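Local coordinates for protein gamma-glutamyltranspeptidase (Streptomyces lincolnensis, PDB 6J3A) that probably acts as a gamma-glutamyltranspeptidase-like enzyme of the Ntn-hydrolase superfamily, a homologue of LmbA, at residues V108-L117 with D249-Y257; Q278-L289 with D504-L515. All blocks are in the same frame, centred on the assembly; numbering follows the deposited sequence.

Both contacts are buried, on opposite sides of the chain's centre, with centres 27 Å apart and nearest atoms about 13 Å apart. Contact 1 sets the start of helix 111-122 against an extended run that leads from helix 247-252 into strand 256-265, packed by one indole and several aliphatic side chains, with one aspartate bonding a backbone N-H. Contact 2 packs two helices, 280-288 and 506-519, through leucines, with polar groups gathered near their N-terminal ends. In each, a buried aspartate is bound to partners beyond the contact, but D113 accepts a backbone N-H across its interface whereas D507 offers its main-chain carbonyl. Strand 256-265 connects them: it begins in contact 1, and its later residues touch side chains of contact 2.

Contact 1: V108-L117 with D249-Y257; sequences VPGAFDAWML and DLAGWSATY
The outer end of the W253 indole meets G110, just before helix 111-117, obliquely, with CH2 3.3 Å from G110 CA. Its CG stands anti to the backbone N (chi1 -173°), which swings the six-membered ring across to G110 and to D113 CB, while CB stays beside V108. Glycine suits this place because a CB on G110 would come very close to the indole. V108 fills the near side: CG1 meets L250 CD2 at 3.8 Å and W253 CB at 4.0 Å, and its other methyl, CG2, turns to D249 CB. A branched residue thus serves both the helix end and the tryptophan. Cutting W253 back to an alanine would probably open a gap beside G110 and take from D113 CB the indole that packs on it, though the contact of V108 with CB could remain.

Further along, A255 sits close to the helix, its CB 3.6 Å from A114 CA, two small residues letting the chains draw near. The N-H of A255 points at D113 OD2 (2.8 Å, 166°), meeting the oxygen on its anti side, 23° out of the carboxylate plane. The other oxygen, OD1, forms a salt bridge with R213 of helix 205-217, which probably offsets the buried charge; the carboxylate is bonded at both oxygens. L117 CD1 lies against A255, 4.0 Å from its CB, and comes loosely, 4.3 Å, to CE2 of Y257, whose OH is hydrogen-bonded to D121. The contact docks a helix start on the connection between helix 247-252 and strand 256-265, within the layered alpha/beta Ntn-hydrolase fold.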
loop_
_atom_site.group_PDB
_atom_site.type_symbol
_atom_site.label_atom_id
_atom_site.label_comp_id
_atom_site.label_asym_id
_atom_site.label_seq_id
_atom_site.Cartn_x
_atom_site.Cartn_y
_atom_site.Cartn_z
ATOM N N VAL A 108 2.535 17.253 31.487
ATOM C CA VAL A 108 1.460 18.111 30.964
ATOM C C VAL A 108 1.195 17.646 29.523
ATOM O O VAL A 108 2.137 17.505 28.760
ATOM C CB VAL A 108 1.843 19.617 30.954
ATOM C CG1 VAL A 108 0.765 20.458 30.274
ATOM C CG2 VAL A 108 2.075 20.145 32.361
ATOM N N PRO A 109 -0.069 17.367 29.157
ATOM C CA PRO A 109 -0.306 16.931 27.768
ATOM C C PRO A 109 0.110 17.974 26.737
ATOM O O PRO A 109 -0.320 19.122 26.826
ATOM C CB PRO A 109 -1.811 16.692 27.723
ATOM C CG PRO A 109 -2.166 16.338 29.128
ATOM C CD PRO A 109 -1.241 17.124 30.013
ATOM N N GLY A 110 0.955 17.576 25.791
ATOM C CA GLY A 110 1.557 18.512 24.835
ATOM C C GLY A 110 1.146 18.387 23.379
ATOM O O GLY A 110 1.275 19.342 22.603
ATOM N N ALA A 111 0.649 17.214 23.001
ATOM C CA ALA A 111 0.301 16.936 21.616
ATOM C C ALA A 111 -0.802 17.837 21.071
ATOM O O ALA A 111 -0.683 18.359 19.971
ATOM C CB ALA A 111 -0.099 15.478 21.468
ATOM N N PHE A 112 -1.871 18.016 21.831
ATOM C CA PHE A 112 -3.000 18.770 21.322
ATOM C C PHE A 112 -2.614 20.183 20.903
ATOM O O PHE A 112 -2.887 20.593 19.776
ATOM C CB PHE A 112 -4.144 18.850 22.316
ATOM C CG PHE A 112 -5.339 19.569 21.763
ATOM C CD1 PHE A 112 -6.237 18.911 20.946
ATOM C CD2 PHE A 112 -5.532 20.921 22.013
ATOM C CE1 PHE A 112 -7.327 19.583 20.409
ATOM C CE2 PHE A 112 -6.618 21.598 21.486
ATOM C CZ PHE A 112 -7.515 20.928 20.676
ATOM N N ASP A 113 -1.989 20.919 21.815
ATOM C CA ASP A 113 -1.601 22.305 21.528
ATOM C C ASP A 113 -0.638 22.388 20.339
ATOM O O ASP A 113 -0.733 23.309 19.525
ATOM C CB ASP A 113 -0.980 22.984 22.747
ATOM C CG ASP A 113 -0.971 24.499 22.618
ATOM O OD1 ASP A 113 -2.068 25.111 22.656
ATOM O OD2 ASP A 113 0.127 25.087 22.454
ATOM N N ALA A 114 0.270 21.417 20.248
ATOM C CA ALA A 114 1.200 21.313 19.134
ATOM C C ALA A 114 0.501 21.196 17.785
ATOM O O ALA A 114 0.846 21.915 16.857
ATOM C CB ALA A 114 2.142 20.139 19.339
ATOM N N TRP A 115 -0.477 20.302 17.678
ATOM C CA TRP A 115 -1.236 20.144 16.429
ATOM C C TRP A 115 -2.084 21.380 16.120
ATOM O O TRP A 115 -2.319 21.702 14.951
ATOM C CB TRP A 115 -2.136 18.900 16.484
ATOM C CG TRP A 115 -1.389 17.595 16.512
ATOM C CD1 TRP A 115 -1.446 16.631 17.483
ATOM C CD2 TRP A 115 -0.476 17.110 15.521
ATOM N NE1 TRP A 115 -0.623 15.574 17.157
ATOM C CE2 TRP A 115 -0.015 15.846 15.960
ATOM C CE3 TRP A 115 -0.005 17.618 14.305
ATOM C CZ2 TRP A 115 0.888 15.087 15.226
ATOM C CZ3 TRP A 115 0.895 16.858 13.572
ATOM C CH2 TRP A 115 1.335 15.605 14.038
ATOM N N MET A 116 -2.547 22.058 17.167
ATOM C CA MET A 116 -3.307 23.288 17.002
ATOM C C MET A 116 -2.402 24.380 16.475
ATOM O O MET A 116 -2.809 25.150 15.620
ATOM C CB MET A 116 -3.940 23.744 18.324
ATOM C CG MET A 116 -5.145 22.946 18.794
ATOM S SD MET A 116 -6.371 22.570 17.530
ATOM C CE MET A 116 -5.819 20.933 17.053
ATOM N N LEU A 117 -1.182 24.450 17.004
ATOM C CA LEU A 117 -0.209 25.436 16.532
ATOM C C LEU A 117 0.128 25.205 15.070
ATOM O O LEU A 117 0.145 26.146 14.274
ATOM C CB LEU A 117 1.090 25.410 17.351
ATOM C CG LEU A 117 1.345 26.541 18.355
ATOM C CD1 LEU A 117 2.775 26.444 18.853
ATOM C CD2 LEU A 117 1.119 27.941 17.802
ATOM N N ASP A 249 -0.907 24.431 35.822
ATOM C CA ASP A 249 0.093 23.749 34.974
ATOM C C ASP A 249 -0.386 23.736 33.525
ATOM O O ASP A 249 0.379 24.030 32.596
ATOM C CB ASP A 249 0.324 22.286 35.386
ATOM C CG ASP A 249 1.053 22.137 36.707
ATOM O OD1 ASP A 249 2.164 22.674 36.860
ATOM O OD2 ASP A 249 0.534 21.442 37.596
ATOM N N LEU A 250 -1.656 23.367 33.349
ATOM C CA LEU A 250 -2.286 23.329 32.026
ATOM C C LEU A 250 -2.442 24.707 31.440
ATOM O O LEU A 250 -2.066 24.917 30.304
ATOM C CB LEU A 250 -3.655 22.652 32.068
ATOM C CG LEU A 250 -3.667 21.205 32.563
ATOM C CD1 LEU A 250 -5.061 20.636 32.377
ATOM C CD2 LEU A 250 -2.652 20.311 31.872
ATOM N N ALA A 251 -2.971 25.638 32.227
ATOM C CA ALA A 251 -3.211 27.019 31.775
ATOM C C ALA A 251 -1.936 27.734 31.268
ATOM O O ALA A 251 -1.991 28.536 30.331
ATOM C CB ALA A 251 -3.882 27.824 32.886
ATOM N N GLY A 252 -0.797 27.423 31.881
ATOM C CA GLY A 252 0.478 28.071 31.552
ATOM C C GLY A 252 1.264 27.518 30.368
ATOM O O GLY A 252 2.115 28.220 29.814
ATOM N N TRP A 253 0.990 26.274 29.972
ATOM C CA TRP A 253 1.842 25.573 28.999
ATOM C C TRP A 253 1.325 25.688 27.575
ATOM O O TRP A 253 0.151 25.493 27.307
ATOM C CB TRP A 253 2.033 24.089 29.364
ATOM C CG TRP A 253 3.046 23.412 28.468
ATOM C CD1 TRP A 253 4.387 23.297 28.681
ATOM C CD2 TRP A 253 2.790 22.806 27.199
ATOM N NE1 TRP A 253 4.983 22.645 27.628
ATOM C CE2 TRP A 253 4.026 22.335 26.701
ATOM C CE3 TRP A 253 1.635 22.612 26.434
ATOM C CZ2 TRP A 253 4.138 21.676 25.476
ATOM C CZ3 TRP A 253 1.745 21.967 25.215
ATOM C CH2 TRP A 253 2.992 21.504 24.747
ATOM N N SER A 254 2.242 25.982 26.664
ATOM C CA SER A 254 1.991 26.006 25.233
ATOM C C SER A 254 3.097 25.229 24.562
ATOM O O SER A 254 4.217 25.132 25.077
ATOM C CB SER A 254 2.028 27.437 24.696
ATOM O OG SER A 254 0.915 28.183 25.142
ATOM N N ALA A 255 2.788 24.695 23.390
ATOM C CA ALA A 255 3.809 24.139 22.521
ATOM C C ALA A 255 4.655 25.297 21.993
ATOM O O ALA A 255 4.155 26.420 21.819
ATOM C CB ALA A 255 3.161 23.382 21.383
ATOM N N THR A 256 5.935 25.023 21.771
ATOM C CA THR A 256 6.885 26.037 21.304
ATOM C C THR A 256 7.637 25.570 20.072
ATOM O O THR A 256 7.669 24.371 19.785
ATOM C CB THR A 256 7.924 26.372 22.383
ATOM O OG1 THR A 256 8.519 25.162 22.865
ATOM C CG2 THR A 256 7.266 27.102 23.527
ATOM N N TYR A 257 8.254 26.528 19.376
ATOM C CA TYR A 257 9.079 26.270 18.189
ATOM C C TYR A 257 10.566 26.305 18.541
ATOM O O TYR A 257 10.969 27.001 19.464
ATOM C CB TYR A 257 8.816 27.310 17.107
ATOM C CG TYR A 257 7.520 27.151 16.336
ATOM C CD1 TYR A 257 7.340 26.110 15.417
ATOM C CD2 TYR A 257 6.483 28.078 16.486
ATOM C CE1 TYR A 257 6.155 25.988 14.690
ATOM C CE2 TYR A 257 5.299 27.961 15.767
ATOM C CZ TYR A 257 5.138 26.922 14.868
ATOM O OH TYR A 257 3.965 26.804 14.157
#

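Contact 2: Q278-L289 with D504-L515; sequences QGPVLLQQLALL and DQQDQWQLHFFL
L282 and L511 both carry CG anti to the backbone N (chi1 -164° and -179°), which sends their branches into the interface between helices 280-288 and 506-515. This is a helix-helix packing within the Ntn-hydrolase fold; the axes come within 9.1 Å at a signed crossing angle of -45°. L511 is wedged in with its two methyls divided: CD1 lies 3.7 Å from Q285 CB and also touches L282 and L286, whereas CD2 rests against the Q285 amide. Farther on, L286 CD2 meets L515 CD2 at 4.0 Å and approaches the F514 ring. Flexible, branched leucines suit such a seam, since each can fit between side chains of the facing helix.

At the N-terminal ends the chemistry turns polar. D507, whose CA is 5.5 Å from L282 CA, lies with its CB 3.8 Å from V281 CG1. L282 runs across its carboxylate, and CD1 continues to Q510 CB. OD1 of D507 forms a salt bridge with K272 and OD2 a hydrogen bond with T484, both outside the two helices, which probably makes a buried aspartate tolerable. Glutamine suits position 285 because its extended chain is long enough to carry one amide nitrogen to two carbonyls: Q285 NE2 donates to V281 O, one turn back in its own helix, at 3.0 Å and to D507 O across the interface at 3.1 Å.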
loop_
_atom_site.group_PDB
_atom_site.type_symbol
_atom_site.label_atom_id
_atom_site.label_comp_id
_atom_site.label_asym_id
_atom_site.label_seq_id
_atom_site.Cartn_x
_atom_site.Cartn_y
_atom_site.Cartn_z
ATOM N N GLN A 278 15.779 12.229 22.649
ATOM C CA GLN A 278 16.959 11.430 22.263
ATOM C C GLN A 278 17.465 11.753 20.846
ATOM O O GLN A 278 18.458 11.163 20.396
ATOM C CB GLN A 278 16.676 9.920 22.360
ATOM C CG GLN A 278 15.680 9.361 21.335
ATOM C CD GLN A 278 15.645 7.835 21.271
ATOM O OE1 GLN A 278 14.601 7.251 21.005
ATOM N NE2 GLN A 278 16.789 7.187 21.485
ATOM N N GLY A 279 16.777 12.655 20.142
ATOM C CA GLY A 279 17.051 12.965 18.734
ATOM C C GLY A 279 18.513 13.022 18.345
ATOM O O GLY A 279 18.950 12.325 17.414
ATOM N N PRO A 280 19.289 13.837 19.071
ATOM C CA PRO A 280 20.716 13.977 18.818
ATOM C C PRO A 280 21.579 12.714 18.868
ATOM O O PRO A 280 22.688 12.742 18.341
ATOM C CB PRO A 280 21.141 14.964 19.892
ATOM C CG PRO A 280 19.948 15.843 20.045
ATOM C CD PRO A 280 18.815 14.866 20.015
ATOM N N VAL A 281 21.084 11.625 19.456
ATOM C CA VAL A 281 21.853 10.385 19.533
ATOM C C VAL A 281 22.086 9.746 18.154
ATOM O O VAL A 281 23.078 9.032 17.961
ATOM C CB VAL A 281 21.226 9.380 20.532
ATOM C CG1 VAL A 281 20.141 8.516 19.894
ATOM C CG2 VAL A 281 22.304 8.491 21.132
ATOM N N LEU A 282 21.168 10.000 17.213
ATOM C CA LEU A 282 21.353 9.632 15.798
ATOM C C LEU A 282 22.530 10.417 15.216
ATOM O O LEU A 282 23.434 9.847 14.596
ATOM C CB LEU A 282 20.074 9.908 14.979
ATOM C CG LEU A 282 19.978 9.235 13.588
ATOM C CD1 LEU A 282 18.529 8.986 13.167
ATOM C CD2 LEU A 282 20.715 10.010 12.492
ATOM N N LEU A 283 22.504 11.729 15.442
ATOM C CA LEU A 283 23.558 12.626 14.990
ATOM C C LEU A 283 24.929 12.219 15.583
ATOM O O LEU A 283 25.931 12.205 14.872
ATOM C CB LEU A 283 23.204 14.091 15.315
ATOM C CG LEU A 283 21.826 14.645 14.895
ATOM C CD1 LEU A 283 21.614 16.104 15.274
ATOM C CD2 LEU A 283 21.652 14.506 13.403
ATOM N N GLN A 284 24.961 11.857 16.864
ATOM C CA GLN A 284 26.202 11.382 17.509
ATOM C C GLN A 284 26.726 10.099 16.881
ATOM O O GLN A 284 27.933 9.908 16.762
ATOM C CB GLN A 284 26.007 11.174 19.015
ATOM C CG GLN A 284 26.048 12.469 19.817
ATOM C CD GLN A 284 26.426 12.280 21.268
ATOM O OE1 GLN A 284 25.696 12.705 22.157
ATOM N NE2 GLN A 284 27.575 11.643 21.518
ATOM N N GLN A 285 25.814 9.228 16.473
ATOM C CA GLN A 285 26.196 8.007 15.768
ATOM C C GLN A 285 26.856 8.281 14.411
ATOM O O GLN A 285 27.784 7.569 14.016
ATOM C CB GLN A 285 24.991 7.086 15.612
ATOM C CG GLN A 285 24.605 6.392 16.908
ATOM C CD GLN A 285 23.294 5.639 16.786
ATOM O OE1 GLN A 285 23.272 4.485 16.379
ATOM N NE2 GLN A 285 22.197 6.294 17.137
ATOM N N LEU A 286 26.380 9.321 13.729
ATOM C CA LEU A 286 26.916 9.747 12.434
ATOM C C LEU A 286 28.284 10.385 12.583
ATOM O O LEU A 286 29.196 10.110 11.794
ATOM C CB LEU A 286 25.979 10.766 11.777
ATOM C CG LEU A 286 24.655 10.264 11.224
ATOM C CD1 LEU A 286 23.797 11.442 10.796
ATOM C CD2 LEU A 286 24.887 9.335 10.051
ATOM N N ALA A 287 28.406 11.255 13.588
ATOM C CA ALA A 287 29.691 11.860 13.950
ATOM C C ALA A 287 30.772 10.850 14.355
ATOM O O ALA A 287 31.959 11.101 14.186
ATOM C CB ALA A 287 29.491 12.866 15.060
ATOM N N LEU A 288 30.351 9.713 14.881
ATOM C CA LEU A 288 31.276 8.641 15.266
ATOM C C LEU A 288 31.915 7.924 14.092
ATOM O O LEU A 288 33.001 7.361 14.229
ATOM C CB LEU A 288 30.561 7.602 16.155
ATOM C CG LEU A 288 30.871 7.472 17.654
ATOM C CD1 LEU A 288 31.719 8.585 18.229
ATOM C CD2 LEU A 288 29.575 7.354 18.446
ATOM N N LEU A 289 31.248 7.942 12.946
ATOM C CA LEU A 289 31.651 7.104 11.833
ATOM C C LEU A 289 32.967 7.571 11.220
ATOM O O LEU A 289 33.216 8.769 11.151
ATOM C CB LEU A 289 30.556 7.099 10.766
ATOM C CG LEU A 289 29.201 6.527 11.205
ATOM C CD1 LEU A 289 28.123 6.874 10.184
ATOM C CD2 LEU A 289 29.268 5.023 11.445
ATOM N N ASP A 504 13.483 3.028 22.683
ATOM C CA ASP A 504 14.945 3.124 22.611
ATOM C C ASP A 504 15.529 2.583 21.311
ATOM O O ASP A 504 16.716 2.774 21.035
ATOM C CB ASP A 504 15.587 2.420 23.809
ATOM C CG ASP A 504 15.276 3.114 25.112
ATOM O OD1 ASP A 504 15.372 4.358 25.177
ATOM O OD2 ASP A 504 14.915 2.415 26.074
ATOM N N GLN A 505 14.704 1.915 20.518
ATOM C CA GLN A 505 15.106 1.482 19.184
ATOM C C GLN A 505 14.904 2.549 18.091
ATOM O O GLN A 505 15.488 2.411 17.014
ATOM C CB GLN A 505 14.377 0.191 18.798
ATOM C CG GLN A 505 14.666 -1.000 19.708
ATOM C CD GLN A 505 13.762 -1.072 20.939
ATOM O OE1 GLN A 505 12.612 -1.495 20.853
ATOM N NE2 GLN A 505 14.290 -0.675 22.090
ATOM N N GLN A 506 14.117 3.600 18.364
ATOM C CA GLN A 506 13.740 4.609 17.350
ATOM C C GLN A 506 14.910 5.156 16.533
ATOM O O GLN A 506 14.902 5.069 15.304
ATOM C CB GLN A 506 13.016 5.797 17.992
ATOM C CG GLN A 506 11.574 5.540 18.375
ATOM C CD GLN A 506 10.727 6.801 18.410
ATOM O OE1 GLN A 506 9.812 6.923 19.233
ATOM N NE2 GLN A 506 11.003 7.730 17.507
ATOM N N ASP A 507 15.899 5.727 17.222
ATOM C CA ASP A 507 17.089 6.264 16.554
ATOM C C ASP A 507 18.229 5.250 16.378
ATOM O O ASP A 507 19.354 5.645 16.061
ATOM C CB ASP A 507 17.618 7.514 17.274
ATOM C CG ASP A 507 16.954 8.798 16.807
ATOM O OD1 ASP A 507 16.449 8.869 15.664
ATOM O OD2 ASP A 507 16.964 9.757 17.607
ATOM N N GLN A 508 17.959 3.967 16.599
ATOM C CA GLN A 508 18.844 2.911 16.109
ATOM C C GLN A 508 18.337 2.505 14.725
ATOM O O GLN A 508 19.065 2.508 13.720
ATOM C CB GLN A 508 18.842 1.705 17.052
ATOM C CG GLN A 508 19.126 2.031 18.511
ATOM C CD GLN A 508 19.354 0.776 19.344
ATOM O OE1 GLN A 508 20.215 -0.050 19.014
ATOM N NE2 GLN A 508 18.582 0.620 20.427
ATOM N N TRP A 509 17.057 2.176 14.687
ATOM C CA TRP A 509 16.417 1.734 13.467
ATOM C C TRP A 509 16.502 2.797 12.382
ATOM O O TRP A 509 16.802 2.483 11.233
ATOM C CB TRP A 509 14.957 1.369 13.749
ATOM C CG TRP A 509 14.766 0.077 14.510
ATOM C CD1 TRP A 509 15.625 -0.998 14.584
ATOM C CD2 TRP A 509 13.607 -0.289 15.256
ATOM N NE1 TRP A 509 15.076 -1.993 15.365
ATOM C CE2 TRP A 509 13.832 -1.589 15.778
ATOM C CE3 TRP A 509 12.391 0.361 15.544
ATOM C CZ2 TRP A 509 12.895 -2.243 16.575
ATOM C CZ3 TRP A 509 11.456 -0.293 16.319
ATOM C CH2 TRP A 509 11.715 -1.582 16.835
ATOM N N GLN A 510 16.262 4.047 12.766
ATOM C CA GLN A 510 16.364 5.167 11.838
ATOM C C GLN A 510 17.780 5.364 11.317
ATOM O O GLN A 510 17.954 5.652 10.134
ATOM C CB GLN A 510 15.874 6.467 12.475
ATOM C CG GLN A 510 14.377 6.633 12.429
ATOM C CD GLN A 510 13.900 7.815 13.239
ATOM O OE1 GLN A 510 13.848 7.764 14.482
ATOM N NE2 GLN A 510 13.536 8.894 12.545
ATOM N N LEU A 511 18.783 5.235 12.192
ATOM C CA LEU A 511 20.174 5.306 11.745
ATOM C C LEU A 511 20.453 4.242 10.691
ATOM O O LEU A 511 21.047 4.540 9.659
ATOM C CB LEU A 511 21.178 5.146 12.888
ATOM C CG LEU A 511 22.614 5.264 12.324
ATOM C CD1 LEU A 511 23.112 6.693 12.406
ATOM C CD2 LEU A 511 23.581 4.291 12.973
ATOM N N HIS A 512 20.019 3.012 10.948
ATOM C CA HIS A 512 20.263 1.927 9.988
ATOM C C HIS A 512 19.557 2.251 8.666
ATOM O O HIS A 512 20.164 2.189 7.586
ATOM C CB HIS A 512 19.835 0.560 10.544
ATOM C CG HIS A 512 20.284 0.318 11.953
ATOM N ND1 HIS A 512 21.418 0.894 12.473
ATOM C CD2 HIS A 512 19.739 -0.409 12.956
ATOM C CE1 HIS A 512 21.558 0.525 13.734
ATOM N NE2 HIS A 512 20.550 -0.266 14.051
ATOM N N PHE A 513 18.296 2.653 8.768
ATOM C CA PHE A 513 17.503 3.058 7.606
ATOM C C PHE A 513 18.155 4.168 6.786
ATOM O O PHE A 513 18.382 3.999 5.587
ATOM C CB PHE A 513 16.135 3.521 8.079
ATOM C CG PHE A 513 15.334 4.223 7.038
ATOM C CD1 PHE A 513 14.760 3.514 6.004
ATOM C CD2 PHE A 513 15.138 5.592 7.104
ATOM C CE1 PHE A 513 14.000 4.158 5.044
ATOM C CE2 PHE A 513 14.381 6.244 6.150
ATOM C CZ PHE A 513 13.808 5.526 5.118
ATOM N N PHE A 514 18.444 5.293 7.437
ATOM C CA PHE A 514 19.028 6.453 6.762
ATOM C C PHE A 514 20.340 6.137 6.057
ATOM O O PHE A 514 20.558 6.605 4.942
ATOM C CB PHE A 514 19.259 7.601 7.732
ATOM C CG PHE A 514 20.078 8.724 7.152
ATOM C CD1 PHE A 514 19.461 9.763 6.461
ATOM C CD2 PHE A 514 21.464 8.739 7.300
ATOM C CE1 PHE A 514 20.209 10.798 5.936
ATOM C CE2 PHE A 514 22.217 9.767 6.772
ATOM C CZ PHE A 514 21.590 10.800 6.089
ATOM N N LEU A 515 21.217 5.379 6.711
ATOM C CA LEU A 515 22.453 4.917 6.050
ATOM C C LEU A 515 22.158 4.009 4.847
ATOM O O LEU A 515 22.775 4.135 3.778
ATOM C CB LEU A 515 23.395 4.204 7.036
ATOM C CG LEU A 515 24.054 5.069 8.122
ATOM C CD1 LEU A 515 24.944 4.216 9.010
ATOM C CD2 LEU A 515 24.865 6.212 7.542
#